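Local structure of flavoprotein (Thermotoga maritima, 5V8S) at residues A[38-43]-A[50-55]; A[44-49]-A[206-211]. The protein probably acts as an electron-transferring oxidoreductase that pairs a di-iron centre with an FMN-binding flavodoxin-like domain. The protein carries 1 engineered substitution. All blocks are in the same frame, centred on the assembly; numbering follows the deposited sequence.

Contact 1 (A[38-43]-A[50-55]); sequences RYFEAV and ISYNAY
Phe40 illustrates how one aromatic side chain can carry a whole contact, since it reaches both Ile50 and Tyr52 on the strand 50-59. The residue occupies the second position of the type II turn from Tyr39 to Ala42. Its CB already lies against Ile46, and with CG anti to the backbone N (chi1 -160°) the ring heads for the strand. There CD1, CE1 and CZ share a single partner, the Ile50 methyl, and the closest approach is Phe40 CE1 to Ile50 CD1 at 3.7 Å. That methyl sits over one ring face in a CH-pi contact, 28° off the ring normal, and the two side chains cross at about a right angle. At the ring's edge, near its plane, Tyr52 OH stands 4.5 Å from Phe40 CE1, a looser approach; the hydroxyl itself is hydrogen-bonded to Asp34. Phe40 and Tyr52 also both touch Asp101, a residue of the metal pocket. With the Phe40 side chain about 5 Å from the mu-oxo-diiron, these buried residues form part of the second shell around the di-iron site of a metallo-beta-lactamase-like domain, as in flavodiiron proteins.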
ATOM      1  N   ARG A  38      15.425   0.675  -0.680  1.00 20.96           N
ATOM      2  CA  ARG A  38      14.382   0.898   0.317  1.00 20.40           C
ATOM      3  C   ARG A  38      13.282  -0.152   0.290  1.00 19.63           C
ATOM      4  O   ARG A  38      12.696  -0.452   1.344  1.00 19.59           O
ATOM      5  CB  ARG A  38      13.736   2.293   0.114  1.00 24.33           C
ATOM      6  CG  ARG A  38      14.760   3.422   0.199  1.00 29.46           C
ATOM      7  CD  ARG A  38      14.125   4.777   0.051  1.00 36.23           C
ATOM      8  NE  ARG A  38      13.295   5.085   1.198  1.00 41.60           N
ATOM      9  CZ  ARG A  38      12.261   5.915   1.166  1.00 46.68           C
ATOM     10  NH1 ARG A  38      11.919   6.516   0.030  1.00 48.52           N
ATOM     11  NH2 ARG A  38      11.563   6.134   2.268  1.00 47.80           N
ATOM     12  N   TYR A  39      12.991  -0.726  -0.880  1.00 18.95           N
ATOM     13  CA  TYR A  39      11.879  -1.656  -1.067  1.00 18.34           C
ATOM     14  C   TYR A  39      12.406  -2.862  -1.841  1.00 18.48           C
ATOM     15  O   TYR A  39      12.623  -2.776  -3.056  1.00 18.78           O
ATOM     16  CB  TYR A  39      10.761  -0.991  -1.848  1.00 18.88           C
ATOM     17  CG  TYR A  39      10.303   0.325  -1.224  1.00 19.70           C
ATOM     18  CD1 TYR A  39       9.662   0.355   0.002  1.00 21.23           C
ATOM     19  CD2 TYR A  39      10.573   1.534  -1.851  1.00 19.97           C
ATOM     20  CE1 TYR A  39       9.262   1.562   0.571  1.00 21.62           C
ATOM     21  CE2 TYR A  39      10.182   2.745  -1.289  1.00 20.84           C
ATOM     22  CZ  TYR A  39       9.524   2.747  -0.090  1.00 21.75           C
ATOM     23  OH  TYR A  39       9.146   3.934   0.472  1.00 24.80           O
ATOM     24  N   PHE A  40      12.595  -3.987  -1.157  1.00 17.39           N
ATOM     25  CA  PHE A  40      13.065  -5.168  -1.855  1.00 17.64           C
ATOM     26  C   PHE A  40      11.982  -5.682  -2.789  1.00 18.26           C
ATOM     27  O   PHE A  40      10.799  -5.699  -2.443  1.00 18.65           O
ATOM     28  CB  PHE A  40      13.490  -6.244  -0.860  1.00 17.22           C
ATOM     29  CG  PHE A  40      14.402  -7.268  -1.459  1.00 18.26           C
ATOM     30  CD1 PHE A  40      15.654  -6.890  -1.873  1.00 19.14           C
ATOM     31  CD2 PHE A  40      13.989  -8.580  -1.625  1.00 19.88           C
ATOM     32  CE1 PHE A  40      16.511  -7.806  -2.459  1.00 19.70           C
ATOM     33  CE2 PHE A  40      14.836  -9.508  -2.219  1.00 20.65           C
ATOM     34  CZ  PHE A  40      16.107  -9.110  -2.615  1.00 21.35           C
ATOM     35  N   GLU A  41      12.397  -6.103  -3.985  1.00 18.77           N
ATOM     36  CA  GLU A  41      11.463  -6.468  -5.045  1.00 19.76           C
ATOM     37  C   GLU A  41      10.522  -5.300  -5.400  1.00 18.92           C
ATOM     38  O   GLU A  41       9.436  -5.523  -5.938  1.00 19.27           O
ATOM     39  CB  GLU A  41      10.636  -7.719  -4.681  1.00 22.52           C
ATOM     40  CG  GLU A  41      11.437  -9.002  -4.520  1.00 26.16           C
ATOM     41  CD  GLU A  41      10.595 -10.221  -4.078  1.00 28.44           C
ATOM     42  OE1 GLU A  41       9.505 -10.063  -3.476  1.00 28.06           O
ATOM     43  OE2 GLU A  41      11.014 -11.356  -4.377  1.00 31.17           O
ATOM     44  N   ALA A  42      10.923  -4.062  -5.089  1.00 17.61           N
ATOM     45  CA  ALA A  42      10.087  -2.871  -5.245  1.00 17.71           C
ATOM     46  C   ALA A  42       8.805  -2.954  -4.428  1.00 18.95           C
ATOM     47  O   ALA A  42       7.807  -2.330  -4.774  1.00 21.06           O
ATOM     48  CB  ALA A  42       9.792  -2.548  -6.715  1.00 19.01           C
ATOM     49  N   VAL A  43       8.804  -3.705  -3.328  1.00 18.87           N
ATOM     50  CA  VAL A  43       7.631  -3.722  -2.457  1.00 20.21           C
ATOM     51  C   VAL A  43       7.917  -3.812  -0.958  1.00 18.20           C
ATOM     52  O   VAL A  43       7.218  -3.157  -0.177  1.00 21.78           O
ATOM     53  CB  VAL A  43       6.584  -4.759  -2.910  1.00 23.80           C
ATOM     54  CG1 VAL A  43       7.179  -6.081  -3.073  1.00 23.33           C
ATOM     55  CG2 VAL A  43       5.389  -4.836  -1.934  1.00 26.43           C
ATOM     56  N   ILE A  50      20.090  -4.789   2.879  1.00 17.62           N
ATOM     57  CA  ILE A  50      20.367  -6.173   2.525  1.00 17.33           C
ATOM     58  C   ILE A  50      21.747  -6.211   1.896  1.00 17.93           C
ATOM     59  O   ILE A  50      22.168  -5.260   1.230  1.00 19.42           O
ATOM     60  CB  ILE A  50      19.285  -6.730   1.574  1.00 17.11           C
ATOM     61  CG1 ILE A  50      19.415  -8.253   1.433  1.00 17.35           C
ATOM     62  CG2 ILE A  50      19.329  -6.009   0.214  1.00 17.44           C
ATOM     63  CD1 ILE A  50      18.366  -8.892   0.509  1.00 16.91           C
ATOM     64  N   SER A  51      22.469  -7.309   2.130  1.00 17.33           N
ATOM     65  CA  SER A  51      23.756  -7.496   1.477  1.00 18.00           C
ATOM     66  C   SER A  51      23.601  -8.417   0.274  1.00 17.79           C
ATOM     67  O   SER A  51      22.664  -9.210   0.188  1.00 17.85           O
ATOM     68  CB  SER A  51      24.808  -8.057   2.442  1.00 19.01           C
ATOM     69  OG  SER A  51      24.650  -9.454   2.670  1.00 19.50           O
ATOM     70  N   TYR A  52      24.549  -8.305  -0.655  1.00 17.67           N
ATOM     71  CA  TYR A  52      24.711  -9.266  -1.753  1.00 17.40           C
ATOM     72  C   TYR A  52      26.067  -9.926  -1.562  1.00 18.72           C
ATOM     73  O   TYR A  52      27.093  -9.234  -1.473  1.00 19.29           O
ATOM     74  CB  TYR A  52      24.594  -8.625  -3.155  1.00 18.38           C
ATOM     75  CG  TYR A  52      23.403  -7.711  -3.241  1.00 17.50           C
ATOM     76  CD1 TYR A  52      22.123  -8.199  -3.034  1.00 17.61           C
ATOM     77  CD2 TYR A  52      23.571  -6.367  -3.443  1.00 17.96           C
ATOM     78  CE1 TYR A  52      21.011  -7.359  -3.034  1.00 17.95           C
ATOM     79  CE2 TYR A  52      22.459  -5.498  -3.461  1.00 18.64           C
ATOM     80  CZ  TYR A  52      21.180  -6.013  -3.245  1.00 18.63           C
ATOM     81  OH  TYR A  52      20.052  -5.187  -3.219  1.00 18.52           O
ATOM     82  N   ASN A  53      26.068 -11.256  -1.496  1.00 17.40           N
ATOM     83  CA  ASN A  53      27.269 -12.019  -1.169  1.00 17.47           C
ATOM     84  C   ASN A  53      27.615 -12.929  -2.338  1.00 17.87           C
ATOM     85  O   ASN A  53      26.787 -13.745  -2.744  1.00 19.72           O
ATOM     86  CB  ASN A  53      27.059 -12.936   0.043  1.00 18.65           C
ATOM     87  CG  ASN A  53      26.541 -12.205   1.284  1.00 19.91           C
ATOM     88  OD1 ASN A  53      26.700 -10.987   1.441  1.00 20.23           O
ATOM     89  ND2 ASN A  53      25.927 -12.968   2.185  1.00 19.28           N
ATOM     90  N   ALA A  54      28.826 -12.794  -2.865  1.00 19.08           N
ATOM     91  CA  ALA A  54      29.361 -13.708  -3.863  1.00 19.47           C
ATOM     92  C   ALA A  54      30.613 -14.353  -3.292  1.00 19.18           C
ATOM     93  O   ALA A  54      31.164 -13.878  -2.304  1.00 20.65           O
ATOM     94  CB  ALA A  54      29.701 -12.944  -5.145  1.00 19.88           C
ATOM     95  N   TYR A  55      31.056 -15.445  -3.914  1.00 19.18           N
ATOM     96  CA  TYR A  55      32.160 -16.220  -3.365  1.00 19.26           C
ATOM     97  C   TYR A  55      33.135 -16.586  -4.470  1.00 19.90           C
ATOM     98  O   TYR A  55      32.734 -16.802  -5.618  1.00 21.92           O
ATOM     99  CB  TYR A  55      31.665 -17.504  -2.680  1.00 18.65           C
ATOM    100  CG  TYR A  55      30.709 -17.187  -1.549  1.00 18.29           C
ATOM    101  CD1 TYR A  55      29.351 -17.018  -1.793  1.00 19.04           C
ATOM    102  CD2 TYR A  55      31.161 -17.003  -0.254  1.00 18.56           C
ATOM    103  CE1 TYR A  55      28.468 -16.685  -0.773  1.00 18.52           C
ATOM    104  CE2 TYR A  55      30.290 -16.679   0.769  1.00 19.10           C
ATOM    105  CZ  TYR A  55      28.951 -16.524   0.509  1.00 19.39           C
ATOM    106  OH  TYR A  55      28.117 -16.209   1.552  1.00 19.24           O
TER

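Contact 2 (A[44-49]-A[206-211]); sequences WEIPEG and VTKYIV
The carboxylate of Glu48 and the peptide carbonyl of Glu45 are the flat groups here, and Lys208 addresses both from their oxygen sides. Its ammonium meets the carboxylate where both oxygens can be reached: Lys208 NZ is 2.9 Å from Glu48 OE2, on that oxygen's syn lone pair, while the bond to Glu48 OE1, at 3.1 Å, is weak. Lys208 NZ also lies 3.0 Å from Glu45 O, in the carbonyl plane, with a C=O...N angle of 151°.

Two opposed side-chain shapes bring this about. Lys208 leaves the helix 196-214 fully extended, every torsion close to 180°, and so spans the gap between helix and loop. Glu48 comes from the opposite direction and folds back through a bend at chi2 (-92°), which turns its carboxylate toward the lysine from the third position of the type I turn Ile46 to Gly49. Apolar atoms border the path of the lysine, with Ile46 CG2 4.2 Å from Lys208 CE and Pro47 CD 4.3 Å from Lys208 NZ.

Each polar partner is shared. Lys208 has a further salt bridge to Glu312 of the helix 310-316, Glu48 OE2 also bonds His205, and Glu45 O also accepts a bond from Ser311. Because Glu312 and Ser311 belong to the flavodoxin-like part of the chain, the lysine joins that part to the metallo-beta-lactamase-like one. Two carboxylates and a carbonyl around one buried ammonium would be expected to stabilise its positive charge, and the directed bonds should restrict where the loop can sit relative to the helix.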
ATOM      1  N   TRP A  44       8.897  -4.612  -0.527  1.00 17.48           N
ATOM      2  CA  TRP A  44       9.060  -4.911   0.900  1.00 18.43           C
ATOM      3  C   TRP A  44       9.951  -3.869   1.568  1.00 17.85           C
ATOM      4  O   TRP A  44      11.118  -3.711   1.218  1.00 18.95           O
ATOM      5  CB  TRP A  44       9.598  -6.325   1.121  1.00 18.54           C
ATOM      6  CG  TRP A  44       8.861  -7.328   0.329  1.00 18.02           C
ATOM      7  CD1 TRP A  44       9.386  -8.126  -0.642  1.00 18.68           C
ATOM      8  CD2 TRP A  44       7.469  -7.652   0.404  1.00 18.59           C
ATOM      9  NE1 TRP A  44       8.404  -8.909  -1.189  1.00 20.51           N
ATOM     10  CE2 TRP A  44       7.216  -8.633  -0.572  1.00 19.37           C
ATOM     11  CE3 TRP A  44       6.403  -7.180   1.177  1.00 18.95           C
ATOM     12  CZ2 TRP A  44       5.939  -9.161  -0.796  1.00 21.41           C
ATOM     13  CZ3 TRP A  44       5.124  -7.712   0.958  1.00 20.45           C
ATOM     14  CH2 TRP A  44       4.913  -8.690  -0.027  1.00 22.23           C
ATOM     15  N   GLU A  45       9.389  -3.155   2.532  1.00 18.22           N
ATOM     16  CA  GLU A  45      10.115  -2.103   3.238  1.00 18.68           C
ATOM     17  C   GLU A  45      11.275  -2.685   4.041  1.00 18.29           C
ATOM     18  O   GLU A  45      11.061  -3.449   4.987  1.00 19.89           O
ATOM     19  CB  GLU A  45       9.149  -1.402   4.183  1.00 20.52           C
ATOM     20  CG  GLU A  45       7.870  -0.878   3.520  1.00 21.69           C
ATOM     21  CD  GLU A  45       6.656  -1.855   3.577  1.00 24.33           C
ATOM     22  OE1 GLU A  45       6.838  -3.104   3.601  1.00 22.56           O
ATOM     23  OE2 GLU A  45       5.509  -1.351   3.584  1.00 25.39           O
ATOM     24  N   ILE A  46      12.499  -2.296   3.682  1.00 18.58           N
ATOM     25  CA  ILE A  46      13.708  -2.775   4.363  1.00 18.55           C
ATOM     26  C   ILE A  46      14.619  -1.599   4.699  1.00 20.13           C
ATOM     27  O   ILE A  46      15.697  -1.451   4.114  1.00 20.73           O
ATOM     28  CB  ILE A  46      14.443  -3.875   3.556  1.00 18.30           C
ATOM     29  CG1 ILE A  46      14.741  -3.446   2.106  1.00 18.72           C
ATOM     30  CG2 ILE A  46      13.626  -5.140   3.567  1.00 20.28           C
ATOM     31  CD1 ILE A  46      15.841  -4.353   1.449  1.00 19.76           C
ATOM     32  N   PRO A  47      14.242  -0.752   5.654  1.00 21.40           N
ATOM     33  CA  PRO A  47      15.172   0.294   6.108  1.00 22.10           C
ATOM     34  C   PRO A  47      16.500  -0.253   6.614  1.00 23.55           C
ATOM     35  O   PRO A  47      17.494   0.492   6.640  1.00 24.99           O
ATOM     36  CB  PRO A  47      14.395   1.006   7.229  1.00 23.65           C
ATOM     37  CG  PRO A  47      13.344   0.035   7.635  1.00 23.98           C
ATOM     38  CD  PRO A  47      12.988  -0.761   6.421  1.00 22.51           C
ATOM     39  N   GLU A  48      16.546  -1.526   7.021  1.00 21.63           N
ATOM     40  CA  GLU A  48      17.778  -2.122   7.518  1.00 21.11           C
ATOM     41  C   GLU A  48      18.723  -2.560   6.408  1.00 21.99           C
ATOM     42  O   GLU A  48      19.861  -2.951   6.711  1.00 24.88           O
ATOM     43  CB  GLU A  48      17.456  -3.341   8.374  1.00 21.93           C
ATOM     44  CG  GLU A  48      16.830  -4.513   7.629  1.00 22.56           C
ATOM     45  CD  GLU A  48      15.300  -4.518   7.627  1.00 23.81           C
ATOM     46  OE1 GLU A  48      14.672  -3.463   7.349  1.00 25.39           O
ATOM     47  OE2 GLU A  48      14.729  -5.596   7.925  1.00 23.97           O
ATOM     48  N   GLY A  49      18.280  -2.556   5.147  1.00 20.17           N
ATOM     49  CA  GLY A  49      19.139  -2.938   4.044  1.00 19.97           C
ATOM     50  C   GLY A  49      19.268  -4.440   3.865  1.00 18.93           C
ATOM     51  O   GLY A  49      18.685  -5.265   4.578  1.00 18.84           O
ATOM     52  N   VAL A 206      15.856 -12.485   9.371  1.00 18.19           N
ATOM     53  CA  VAL A 206      15.750 -13.690   8.554  1.00 17.81           C
ATOM     54  C   VAL A 206      14.289 -14.067   8.378  1.00 18.41           C
ATOM     55  O   VAL A 206      13.842 -14.355   7.267  1.00 18.56           O
ATOM     56  CB  VAL A 206      16.557 -14.840   9.185  1.00 18.61           C
ATOM     57  CG1 VAL A 206      16.337 -16.135   8.401  1.00 18.64           C
ATOM     58  CG2 VAL A 206      18.020 -14.467   9.225  1.00 19.84           C
ATOM     59  N   THR A 207      13.507 -14.019   9.461  1.00 18.90           N
ATOM     60  CA  THR A 207      12.087 -14.327   9.338  1.00 17.92           C
ATOM     61  C   THR A 207      11.417 -13.384   8.347  1.00 17.34           C
ATOM     62  O   THR A 207      10.613 -13.814   7.512  1.00 17.60           O
ATOM     63  CB  THR A 207      11.412 -14.212  10.698  1.00 19.35           C
ATOM     64  OG1 THR A 207      12.043 -15.143  11.583  1.00 21.14           O
ATOM     65  CG2 THR A 207       9.932 -14.552  10.579  1.00 19.95           C
ATOM     66  N   LYS A 208      11.730 -12.092   8.439  1.00 17.47           N
ATOM     67  CA  LYS A 208      11.154 -11.114   7.521  1.00 17.72           C
ATOM     68  C   LYS A 208      11.480 -11.453   6.070  1.00 17.76           C
ATOM     69  O   LYS A 208      10.613 -11.360   5.194  1.00 18.05           O
ATOM     70  CB  LYS A 208      11.688  -9.732   7.886  1.00 18.71           C
ATOM     71  CG  LYS A 208      11.037  -8.567   7.166  1.00 19.00           C
ATOM     72  CD  LYS A 208      11.697  -7.273   7.661  1.00 21.87           C
ATOM     73  CE  LYS A 208      11.240  -6.031   6.958  1.00 23.19           C
ATOM     74  NZ  LYS A 208      11.927  -4.826   7.526  1.00 23.42           N
ATOM     75  N   TYR A 209      12.735 -11.837   5.801  1.00 17.34           N
ATOM     76  CA  TYR A 209      13.161 -12.265   4.469  1.00 17.65           C
ATOM     77  C   TYR A 209      12.409 -13.516   4.021  1.00 17.38           C
ATOM     78  O   TYR A 209      11.901 -13.584   2.896  1.00 17.14           O
ATOM     79  CB  TYR A 209      14.678 -12.518   4.490  1.00 18.45           C
ATOM     80  CG  TYR A 209      15.204 -13.018   3.174  1.00 18.91           C
ATOM     81  CD1 TYR A 209      15.549 -12.128   2.172  1.00 19.46           C
ATOM     82  CD2 TYR A 209      15.356 -14.388   2.926  1.00 19.28           C
ATOM     83  CE1 TYR A 209      16.030 -12.579   0.953  1.00 22.20           C
ATOM     84  CE2 TYR A 209      15.820 -14.833   1.719  1.00 21.42           C
ATOM     85  CZ  TYR A 209      16.148 -13.920   0.735  1.00 23.20           C
ATOM     86  OH  TYR A 209      16.609 -14.375  -0.481  1.00 26.79           O
ATOM     87  N   ILE A 210      12.333 -14.529   4.882  1.00 17.05           N
ATOM     88  CA  ILE A 210      11.635 -15.757   4.520  1.00 16.40           C
ATOM     89  C   ILE A 210      10.218 -15.458   4.077  1.00 16.68           C
ATOM     90  O   ILE A 210       9.765 -15.913   3.022  1.00 18.52           O
ATOM     91  CB  ILE A 210      11.636 -16.762   5.687  1.00 17.16           C
ATOM     92  CG1 ILE A 210      13.036 -17.270   5.972  1.00 18.24           C
ATOM     93  CG2 ILE A 210      10.720 -17.925   5.360  1.00 19.69           C
ATOM     94  CD1 ILE A 210      13.140 -18.007   7.309  1.00 19.68           C
ATOM     95  N   VAL A 211       9.473 -14.738   4.907  1.00 16.55           N
ATOM     96  CA  VAL A 211       8.053 -14.551   4.619  1.00 16.23           C
ATOM     97  C   VAL A 211       7.869 -13.725   3.349  1.00 15.87           C
ATOM     98  O   VAL A 211       7.095 -14.093   2.453  1.00 16.85           O
ATOM     99  CB  VAL A 211       7.305 -13.939   5.818  1.00 17.11           C
ATOM    100  CG1 VAL A 211       5.818 -13.756   5.469  1.00 18.63           C
ATOM    101  CG2 VAL A 211       7.433 -14.816   7.073  1.00 17.93           C
TER

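In the fold
From the N terminus, the chain leaves strand 26-34, forms the small hairpin of strands 39-40 and 44-45, and then enters strand 50-59 of the seven-stranded sheet. Contact 1 closes this short excursion, with six residues between its segments. Contact 2 begins inside that loop and closes a far longer one, ending 157 residues later on helix 196-214, so the two contacts cross rather than nest. They meet within the hairpin, where Arg38 O probably accepts a hydrogen bond from Ile46 N, 3.0 Å away. One hairpin thereby ties the surroundings of the di-iron site to a helix far along the sequence and, both directly and through Lys208, to the flavodoxin-like region.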